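Local coordinates for protein 1-Cys peroxiredoxin (Vibrio vulnificus MO6-24/O, PDB 5K2I) that probably reduces hydrogen peroxide as a 1-Cys peroxiredoxin of the thioredoxin-like fold, and is implicated in the scavenging of peroxides and nitric oxide, at residues G5-N10 with N131-T136; I57-Q62 with N149-L154; F104-G109 with G118-Q123. One frame throughout, in Å; residues are numbered along the deposited sequence.

Contact 1: G5-N10 with N131-T136; sequences GQTLPN and NGVVTT
The flat groups that join Gly5, Gln6 and Leu8 to Gly132 and Val134 are peptide units, meeting through N-H...O=C bonds. Leu8 N gives its hydrogen to Gly132 O at 2.9 Å. Val134 N reaches Gln6 O at 2.9 Å, and Gly5 N binds Val134 O at 2.7 Å. Gly132 O has a second visitor, Thr7 CA, whose C-H contact spans 3.4 Å. The two segments run roughly against each other, with a single backbone bridge between Thr7 and Val133.

Side chains close the flanks. Val133 is turned with CG1 anti to its backbone N (chi1 179°), which lays that methyl against Gly5 O at 3.6 Å; CG2 faces Thr7. Leu8 crosses Val134 at about a right angle, Leu8 CD2 against Val134 CG2 at 3.7 Å, and also packs on Met127 and Ile129, so a large aliphatic residue suits this buried spot. Gly5 and Gly132 both have positive phi (93° and 84°), backbone angles that glycine takes up easily.

Asn131 and Gly132 have the left-handed backbone angles of a type I' turn, the tight link of the hairpin between strands 120-130 and 133-139. The N-terminal segment docks beside the edge strand 133-139 of the thioredoxin-fold sheet, without itself forming a regular strand, through a single bridge and three backbone hydrogen bonds.

Contact 2: I57-Q62 with N149-L154; sequences IVLADQ and NAETIL
Leu59 leaves helix 53-65 pointing at the first turn of helix 150-156 and meets Ala150, Glu151 and Leu154 there. Its CB and CG act as a stem, with CG anti to the carbonyl carbon (chi1 -83°), and the two methyls do the touching. Leu59 CD1 rests on Ala150 CB at 3.6 Å and is as close to the backbone, lying 3.6 Å from Glu151 N. It also approaches Leu154 CD2, more loosely. Leu59 CD2 lies against the carboxylate, 3.7 Å from Glu151 OE2. Alanine suits position 150 because its short side chain lets the leucine come right up to the helix backbone.

The short helical segments run nearly parallel, at 10°, with axes 10.5 Å apart. One turn on, Leu154 crosses Gln62 at about a right angle and sets CD1 on the backbone, 3.7 Å from Gln62 O. Asn149 starts its helix with a capping box: OD1 accepts from Thr152 N and Asn149 N gives to Thr152 OG1. Asn149 ND2 is held by Glu50, tying the cap to the polypeptide just ahead of helix 53-65.

Around Glu151 OE2 the contact turns polar. Glu151 bends at chi2 (-77°), bringing its carboxylate back towards the other helix, where a water donates to Glu151 OE2 at 2.6 Å and to Gln62 OE1 at 3.0 Å. If the glutamate is ionised, both oxygens are acceptors, and the water, giving a hydrogen to each, joins them. Glu151 also sits in the first helical turn, where its negative charge would probably be favoured by the helix dipole, while the apolar grip rests on Leu59, Leu154 and Ala150.

Contact 3: F104-G109 with G118-Q123; sequences FTKALG and GGLRSQ
Thr105, Leu120 and Lys106 bury the largest areas here, and Thr105 does so by pointing from helix 103-108 toward strand 120-130, where it meets Ser122. With CG2 anti to the backbone N and OG1 anti to the carbonyl carbon (chi1 -60°), the threonine splits its two branches between two tasks. The methyl Thr105 CG2 lies against the serine, 3.7 Å from Ser122 OG. The hydroxyl Thr105 OG1 bonds to Asp99 and takes a hydrogen from a water at 2.8 Å. That same water donates to Ser122 OG, also at 2.8 Å, so it bridges helix and strand. Ser122 OG in turn gives its own hydrogen to Gln123 O, in the carbonyl plane and on a lone pair. A small hydroxyl residue fits this buried site, where Ser122 also touches Ala39.

The helix passes the strand at 72°, with the short axes 8.8 Å apart, and the chain between them makes strand 111-113, which pairs antiparallel with 120-130. Gly109 ends the helix in a Schellman motif, its positive phi allowing the turn into that strand. Arg121 points away from the helix: its NE binds Gly118 O, and NH1 bonds to the carbonyl O of Pro41, the residue that opens the PxxxTxxC sequence of the peroxiredoxin active site.

Lys106 and Leu120 meet near the surface. The lysine's aliphatic stem crosses the leucine at about a right angle, Lys106 CD lying 3.7 Å from Leu120 CD2. A bend at chi3 (-72°) turns the rest of the chain after this touch, and methylene carbons partner the exposed leucine while the charged amine continues beyond it.

Contacts 1 and 3 are neighbours: their centres lie 17 Å apart, and Pro9 CD comes within 3.5 Å of Leu108 CD2, with Pro9 CG also packing on Ala107 CB. Both reach the same sheet, through adjacent strands 133-139 and 120-130. Contact 2 does not touch contact 1, though their nearest atoms come to about 4 Å and their segments alternate along the chain. From contact 3 it is about 12 Å away at the nearest atoms, on the opposite side of the chain's centre. Contacts 2 and 3 nevertheless each have a tie to the active-site polypeptide, contact 3 to the PxxxTxxC segment and contact 2 just beyond it. Along the chain, contact 3 is nested within the loops closed by each of the others.

Contact 1: G5-N10 with N131-T136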
loop_
_atom_site.group_PDB
_atom_site.type_symbol
_atom_site.label_atom_id
_atom_site.label_comp_id
_atom_site.label_asym_id
_atom_site.label_seq_id
_atom_site.Cartn_x
_atom_site.Cartn_y
_atom_site.Cartn_z
ATOM N N GLY A 5 -8.426 10.048 -24.050
ATOM C CA GLY A 5 -8.629 10.595 -25.377
ATOM C C GLY A 5 -7.340 10.711 -26.166
ATOM O O GLY A 5 -7.370 10.933 -27.377
ATOM N N GLN A 6 -6.200 10.577 -25.493
ATOM C CA GLN A 6 -4.921 10.589 -26.191
ATOM C C GLN A 6 -4.545 9.187 -26.634
ATOM O O GLN A 6 -4.839 8.203 -25.953
ATOM C CB GLN A 6 -3.797 11.152 -25.314
ATOM C CG GLN A 6 -3.966 12.614 -24.904
ATOM C CD GLN A 6 -2.675 13.222 -24.379
ATOM O OE1 GLN A 6 -2.218 12.899 -23.283
ATOM N NE2 GLN A 6 -2.062 14.092 -25.179
ATOM N N THR A 7 -3.894 9.095 -27.782
ATOM C CA THR A 7 -3.301 7.852 -28.219
ATOM C C THR A 7 -2.116 7.515 -27.303
ATOM O O THR A 7 -1.398 8.416 -26.866
ATOM C CB THR A 7 -2.867 7.980 -29.691
ATOM O OG1 THR A 7 -4.011 8.331 -30.486
ATOM C CG2 THR A 7 -2.262 6.699 -30.209
ATOM N N LEU A 8 -1.910 6.232 -27.007
ATOM C CA LEU A 8 -0.731 5.812 -26.268
ATOM C C LEU A 8 0.538 6.332 -26.929
ATOM O O LEU A 8 0.573 6.499 -28.159
ATOM C CB LEU A 8 -0.644 4.288 -26.199
ATOM C CG LEU A 8 -1.601 3.535 -25.296
ATOM C CD1 LEU A 8 -1.442 2.028 -25.552
ATOM C CD2 LEU A 8 -1.334 3.872 -23.844
ATOM N N PRO A 9 1.599 6.537 -26.137
ATOM C CA PRO A 9 2.901 6.818 -26.748
ATOM C C PRO A 9 3.226 5.771 -27.807
ATOM O O PRO A 9 2.954 4.588 -27.607
ATOM C CB PRO A 9 3.880 6.717 -25.574
ATOM C CG PRO A 9 3.054 6.923 -24.353
ATOM C CD PRO A 9 1.673 6.447 -24.671
ATOM N N ASN A 10 3.779 6.209 -28.929
ATOM C CA ASN A 10 4.157 5.293 -29.990
ATOM C C ASN A 10 5.466 4.632 -29.618
ATOM O O ASN A 10 6.530 5.012 -30.106
ATOM C CB ASN A 10 4.259 6.043 -31.312
ATOM C CG ASN A 10 4.651 5.156 -32.456
ATOM O OD1 ASN A 10 4.444 3.942 -32.431
ATOM N ND2 ASN A 10 5.212 5.765 -33.499
ATOM N N ASN A 131 -8.525 0.779 -29.633
ATOM C CA ASN A 131 -7.723 1.046 -30.830
ATOM C C ASN A 131 -6.561 1.999 -30.515
ATOM O O ASN A 131 -6.313 2.963 -31.241
ATOM C CB ASN A 131 -8.598 1.633 -31.948
ATOM C CG ASN A 131 -7.866 1.739 -33.283
ATOM O OD1 ASN A 131 -7.155 0.823 -33.708
ATOM N ND2 ASN A 131 -8.039 2.871 -33.948
ATOM N N GLY A 132 -5.877 1.750 -29.406
ATOM C CA GLY A 132 -4.713 2.552 -29.065
ATOM C C GLY A 132 -4.995 3.859 -28.345
ATOM O O GLY A 132 -4.052 4.519 -27.927
ATOM N N VAL A 133 -6.266 4.233 -28.222
ATOM C CA VAL A 133 -6.656 5.465 -27.540
ATOM C C VAL A 133 -7.016 5.152 -26.096
ATOM O O VAL A 133 -7.844 4.281 -25.841
ATOM C CB VAL A 133 -7.843 6.128 -28.241
ATOM C CG1 VAL A 133 -8.263 7.397 -27.517
ATOM C CG2 VAL A 133 -7.471 6.435 -29.691
ATOM N N VAL A 134 -6.398 5.848 -25.146
ATOM C CA VAL A 134 -6.731 5.662 -23.736
ATOM C C VAL A 134 -8.129 6.179 -23.466
ATOM O O VAL A 134 -8.373 7.376 -23.556
ATOM C CB VAL A 134 -5.723 6.386 -22.838
ATOM C CG1 VAL A 134 -6.119 6.235 -21.371
ATOM C CG2 VAL A 134 -4.325 5.826 -23.087
ATOM N N THR A 135 -9.072 5.295 -23.159
ATOM C CA THR A 135 -10.456 5.688 -22.907
ATOM C C THR A 135 -10.706 5.869 -21.415
ATOM O O THR A 135 -11.405 6.790 -20.992
ATOM C CB THR A 135 -11.427 4.643 -23.473
ATOM O OG1 THR A 135 -11.273 4.592 -24.896
ATOM C CG2 THR A 135 -12.864 4.991 -23.123
ATOM N N THR A 136 -10.121 4.967 -20.624
ATOM C CA THR A 136 -10.233 4.997 -19.158
ATOM C C THR A 136 -8.845 4.854 -18.555
ATOM O O THR A 136 -8.091 3.989 -18.977
ATOM C CB THR A 136 -11.128 3.860 -18.617
ATOM O OG1 THR A 136 -12.472 4.032 -19.085
ATOM C CG2 THR A 136 -11.130 3.860 -17.099
#

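Contact 2: I57-Q62 with N149-L154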
loop_
_atom_site.group_PDB
_atom_site.type_symbol
_atom_site.label_atom_id
_atom_site.label_comp_id
_atom_site.label_asym_id
_atom_site.label_seq_id
_atom_site.Cartn_x
_atom_site.Cartn_y
_atom_site.Cartn_z
ATOM N N ILE A 57 -6.849 -12.174 -13.405
ATOM C CA ILE A 57 -6.997 -13.590 -13.730
ATOM C C ILE A 57 -8.422 -14.048 -13.452
ATOM O O ILE A 57 -9.079 -14.648 -14.316
ATOM C CB ILE A 57 -5.995 -14.454 -12.940
ATOM C CG1 ILE A 57 -4.598 -14.304 -13.540
ATOM C CG2 ILE A 57 -6.400 -15.916 -12.974
ATOM C CD1 ILE A 57 -3.492 -14.949 -12.698
ATOM N N VAL A 58 -8.930 -13.747 -12.263
ATOM C CA VAL A 58 -10.249 -14.260 -11.927
ATOM C C VAL A 58 -11.359 -13.471 -12.617
ATOM O O VAL A 58 -12.442 -14.001 -12.823
ATOM C CB VAL A 58 -10.496 -14.290 -10.393
ATOM C CG1 VAL A 58 -9.541 -15.278 -9.720
ATOM C CG2 VAL A 58 -10.374 -12.899 -9.778
ATOM N N LEU A 59 -11.098 -12.220 -13.002
ATOM C CA LEU A 59 -12.121 -11.438 -13.715
ATOM C C LEU A 59 -12.003 -11.530 -15.240
ATOM O O LEU A 59 -12.795 -10.913 -15.946
ATOM C CB LEU A 59 -12.073 -9.959 -13.313
ATOM C CG LEU A 59 -12.798 -9.509 -12.043
ATOM C CD1 LEU A 59 -13.045 -7.998 -12.068
ATOM C CD2 LEU A 59 -14.093 -10.266 -11.837
ATOM N N ALA A 60 -11.035 -12.291 -15.741
ATOM C CA ALA A 60 -10.768 -12.321 -17.180
ATOM C C ALA A 60 -11.995 -12.731 -17.990
ATOM O O ALA A 60 -12.302 -12.114 -19.009
ATOM C CB ALA A 60 -9.607 -13.248 -17.483
ATOM N N ASP A 61 -12.710 -13.759 -17.541
ATOM C CA ASP A 61 -13.898 -14.197 -18.271
ATOM C C ASP A 61 -14.974 -13.106 -18.355
ATOM O O ASP A 61 -15.581 -12.901 -19.416
ATOM C CB ASP A 61 -14.490 -15.458 -17.632
ATOM C CG ASP A 61 -13.751 -16.716 -18.034
ATOM O OD1 ASP A 61 -12.992 -16.671 -19.029
ATOM O OD2 ASP A 61 -13.941 -17.758 -17.366
ATOM N N GLN A 62 -15.198 -12.403 -17.247
ATOM C CA GLN A 62 -16.214 -11.359 -17.203
ATOM C C GLN A 62 -15.795 -10.170 -18.057
ATOM O O GLN A 62 -16.633 -9.541 -18.699
ATOM C CB GLN A 62 -16.472 -10.919 -15.766
ATOM C CG GLN A 62 -17.330 -11.891 -14.981
ATOM C CD GLN A 62 -17.313 -11.596 -13.502
ATOM O OE1 GLN A 62 -18.095 -10.783 -13.007
ATOM N NE2 GLN A 62 -16.419 -12.260 -12.783
ATOM N N ASN A 149 -9.587 -1.140 -8.678
ATOM C CA ASN A 149 -9.211 -2.532 -8.910
ATOM C C ASN A 149 -9.739 -3.042 -10.252
ATOM O O ASN A 149 -10.240 -2.264 -11.068
ATOM C CB ASN A 149 -9.745 -3.383 -7.758
ATOM C CG ASN A 149 -11.229 -3.132 -7.497
ATOM O OD1 ASN A 149 -11.996 -2.876 -8.425
ATOM N ND2 ASN A 149 -11.636 -3.193 -6.228
ATOM N N ALA A 150 -9.654 -4.348 -10.485
ATOM C CA ALA A 150 -10.171 -4.903 -11.735
ATOM C C ALA A 150 -11.684 -4.699 -11.841
ATOM O O ALA A 150 -12.203 -4.482 -12.931
ATOM C CB ALA A 150 -9.817 -6.383 -11.854
ATOM N N GLU A 151 -12.390 -4.740 -10.708
ATOM C CA GLU A 151 -13.834 -4.483 -10.713
ATOM C C GLU A 151 -14.161 -3.071 -11.183
ATOM O O GLU A 151 -15.194 -2.855 -11.817
ATOM C CB GLU A 151 -14.451 -4.697 -9.324
ATOM C CG GLU A 151 -14.573 -6.149 -8.899
ATOM C CD GLU A 151 -15.736 -6.901 -9.547
ATOM O OE1 GLU A 151 -16.581 -6.285 -10.240
ATOM O OE2 GLU A 151 -15.807 -8.133 -9.349
ATOM N N THR A 152 -13.299 -2.110 -10.857
ATOM C CA THR A 152 -13.484 -0.737 -11.316
ATOM C C THR A 152 -13.466 -0.706 -12.837
ATOM O O THR A 152 -14.275 -0.026 -13.463
ATOM C CB THR A 152 -12.399 0.207 -10.781
ATOM O OG1 THR A 152 -12.147 -0.087 -9.403
ATOM C CG2 THR A 152 -12.833 1.666 -10.922
ATOM N N ILE A 153 -12.537 -1.456 -13.421
ATOM C CA ILE A 153 -12.425 -1.538 -14.872
ATOM C C ILE A 153 -13.644 -2.239 -15.470
ATOM O O ILE A 153 -14.221 -1.773 -16.453
ATOM C CB ILE A 153 -11.126 -2.271 -15.280
ATOM C CG1 ILE A 153 -9.895 -1.412 -14.948
ATOM C CG2 ILE A 153 -11.151 -2.663 -16.761
ATOM C CD1 ILE A 153 -9.777 -0.136 -15.772
ATOM N N LEU A 154 -14.045 -3.351 -14.861
ATOM C CA LEU A 154 -15.219 -4.078 -15.319
ATOM C C LEU A 154 -16.448 -3.169 -15.358
ATOM O O LEU A 154 -17.225 -3.204 -16.309
ATOM C CB LEU A 154 -15.474 -5.292 -14.421
ATOM C CG LEU A 154 -16.685 -6.146 -14.793
ATOM C CD1 LEU A 154 -16.498 -6.798 -16.163
ATOM C CD2 LEU A 154 -16.940 -7.196 -13.725
HETATM O O HOH W 1 -17.323 -10.122 -10.184
#

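Contact 3: F104-G109 with G118-Q123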
loop_
_atom_site.group_PDB
_atom_site.type_symbol
_atom_site.label_atom_id
_atom_site.label_comp_id
_atom_site.label_asym_id
_atom_site.label_seq_id
_atom_site.Cartn_x
_atom_site.Cartn_y
_atom_site.Cartn_z
ATOM N N PHE A 104 8.459 3.287 -21.738
ATOM C CA PHE A 104 7.018 3.405 -21.952
ATOM C C PHE A 104 6.376 4.113 -20.753
ATOM O O PHE A 104 5.562 5.031 -20.911
ATOM C CB PHE A 104 6.410 2.009 -22.186
ATOM C CG PHE A 104 4.899 1.973 -22.249
ATOM C CD1 PHE A 104 4.213 2.344 -23.393
ATOM C CD2 PHE A 104 4.169 1.511 -21.166
ATOM C CE1 PHE A 104 2.812 2.273 -23.433
ATOM C CE2 PHE A 104 2.784 1.431 -21.205
ATOM C CZ PHE A 104 2.108 1.816 -22.337
ATOM N N THR A 105 6.795 3.708 -19.559
ATOM C CA THR A 105 6.258 4.250 -18.316
ATOM C C THR A 105 6.551 5.737 -18.189
ATOM O O THR A 105 5.672 6.522 -17.805
ATOM C CB THR A 105 6.835 3.468 -17.122
ATOM O OG1 THR A 105 6.475 2.085 -17.254
ATOM C CG2 THR A 105 6.317 3.992 -15.810
ATOM N N LYS A 106 7.768 6.132 -18.554
ATOM C CA LYS A 106 8.117 7.543 -18.513
ATOM C C LYS A 106 7.345 8.335 -19.564
ATOM O O LYS A 106 6.950 9.467 -19.307
ATOM C CB LYS A 106 9.612 7.736 -18.703
ATOM C CG LYS A 106 10.426 7.289 -17.508
ATOM C CD LYS A 106 11.891 7.663 -17.671
ATOM C CE LYS A 106 12.556 6.811 -18.711
ATOM N NZ LYS A 106 14.016 7.144 -18.829
ATOM N N ALA A 107 7.113 7.740 -20.728
ATOM C CA ALA A 107 6.333 8.402 -21.786
ATOM C C ALA A 107 4.888 8.660 -21.349
ATOM O O ALA A 107 4.245 9.579 -21.832
ATOM C CB ALA A 107 6.358 7.575 -23.050
ATOM N N LEU A 108 4.382 7.839 -20.431
ATOM C CA LEU A 108 3.047 8.021 -19.881
ATOM C C LEU A 108 3.017 9.034 -18.749
ATOM O O LEU A 108 1.949 9.471 -18.329
ATOM C CB LEU A 108 2.510 6.696 -19.334
ATOM C CG LEU A 108 2.227 5.564 -20.305
ATOM C CD1 LEU A 108 1.865 4.325 -19.521
ATOM C CD2 LEU A 108 1.098 5.934 -21.228
ATOM N N GLY A 109 4.192 9.334 -18.199
ATOM C CA GLY A 109 4.282 10.175 -17.020
ATOM C C GLY A 109 3.849 9.462 -15.756
ATOM O O GLY A 109 3.409 10.100 -14.792
ATOM N N GLY A 118 14.355 -0.772 -6.117
ATOM C CA GLY A 118 14.372 -1.218 -7.497
ATOM C C GLY A 118 14.586 -0.121 -8.508
ATOM O O GLY A 118 14.296 -0.312 -9.688
ATOM N N GLY A 119 15.076 1.030 -8.071
ATOM C CA GLY A 119 15.242 2.141 -8.984
ATOM C C GLY A 119 13.912 2.666 -9.504
ATOM O O GLY A 119 12.888 2.619 -8.809
ATOM N N LEU A 120 13.918 3.164 -10.738
ATOM C CA LEU A 120 12.707 3.732 -11.311
ATOM C C LEU A 120 11.754 2.620 -11.742
ATOM O O LEU A 120 12.148 1.723 -12.492
ATOM C CB LEU A 120 13.052 4.632 -12.498
ATOM C CG LEU A 120 11.997 5.660 -12.894
ATOM C CD1 LEU A 120 11.890 6.769 -11.842
ATOM C CD2 LEU A 120 12.325 6.236 -14.268
ATOM N N ARG A 121 10.518 2.671 -11.253
ATOM C CA ARG A 121 9.503 1.670 -11.590
ATOM C C ARG A 121 8.215 2.366 -12.021
ATOM O O ARG A 121 8.164 3.595 -12.103
ATOM C CB ARG A 121 9.234 0.763 -10.384
ATOM C CG ARG A 121 10.462 0.005 -9.889
ATOM C CD ARG A 121 10.943 -0.994 -10.940
ATOM N NE ARG A 121 12.011 -1.863 -10.441
ATOM C CZ ARG A 121 11.832 -3.101 -9.972
ATOM N NH1 ARG A 121 10.613 -3.627 -9.916
ATOM N NH2 ARG A 121 12.883 -3.820 -9.570
ATOM N N SER A 122 7.163 1.593 -12.262
ATOM C CA SER A 122 5.866 2.153 -12.609
ATOM C C SER A 122 4.990 2.330 -11.382
ATOM O O SER A 122 5.038 1.523 -10.452
ATOM C CB SER A 122 5.136 1.243 -13.595
ATOM O OG SER A 122 3.906 1.818 -14.004
ATOM N N GLN A 123 4.174 3.375 -11.392
ATOM C CA GLN A 123 3.030 3.461 -10.487
ATOM C C GLN A 123 2.034 2.367 -10.844
ATOM O O GLN A 123 2.046 1.856 -11.976
ATOM C CB GLN A 123 2.366 4.834 -10.585
ATOM C CG GLN A 123 3.266 5.975 -10.108
ATOM C CD GLN A 123 2.665 7.344 -10.406
ATOM O OE1 GLN A 123 3.325 8.218 -10.987
ATOM N NE2 GLN A 123 1.416 7.533 -10.018
HETATM O O HOH W 2 3.834 1.310 -16.797
#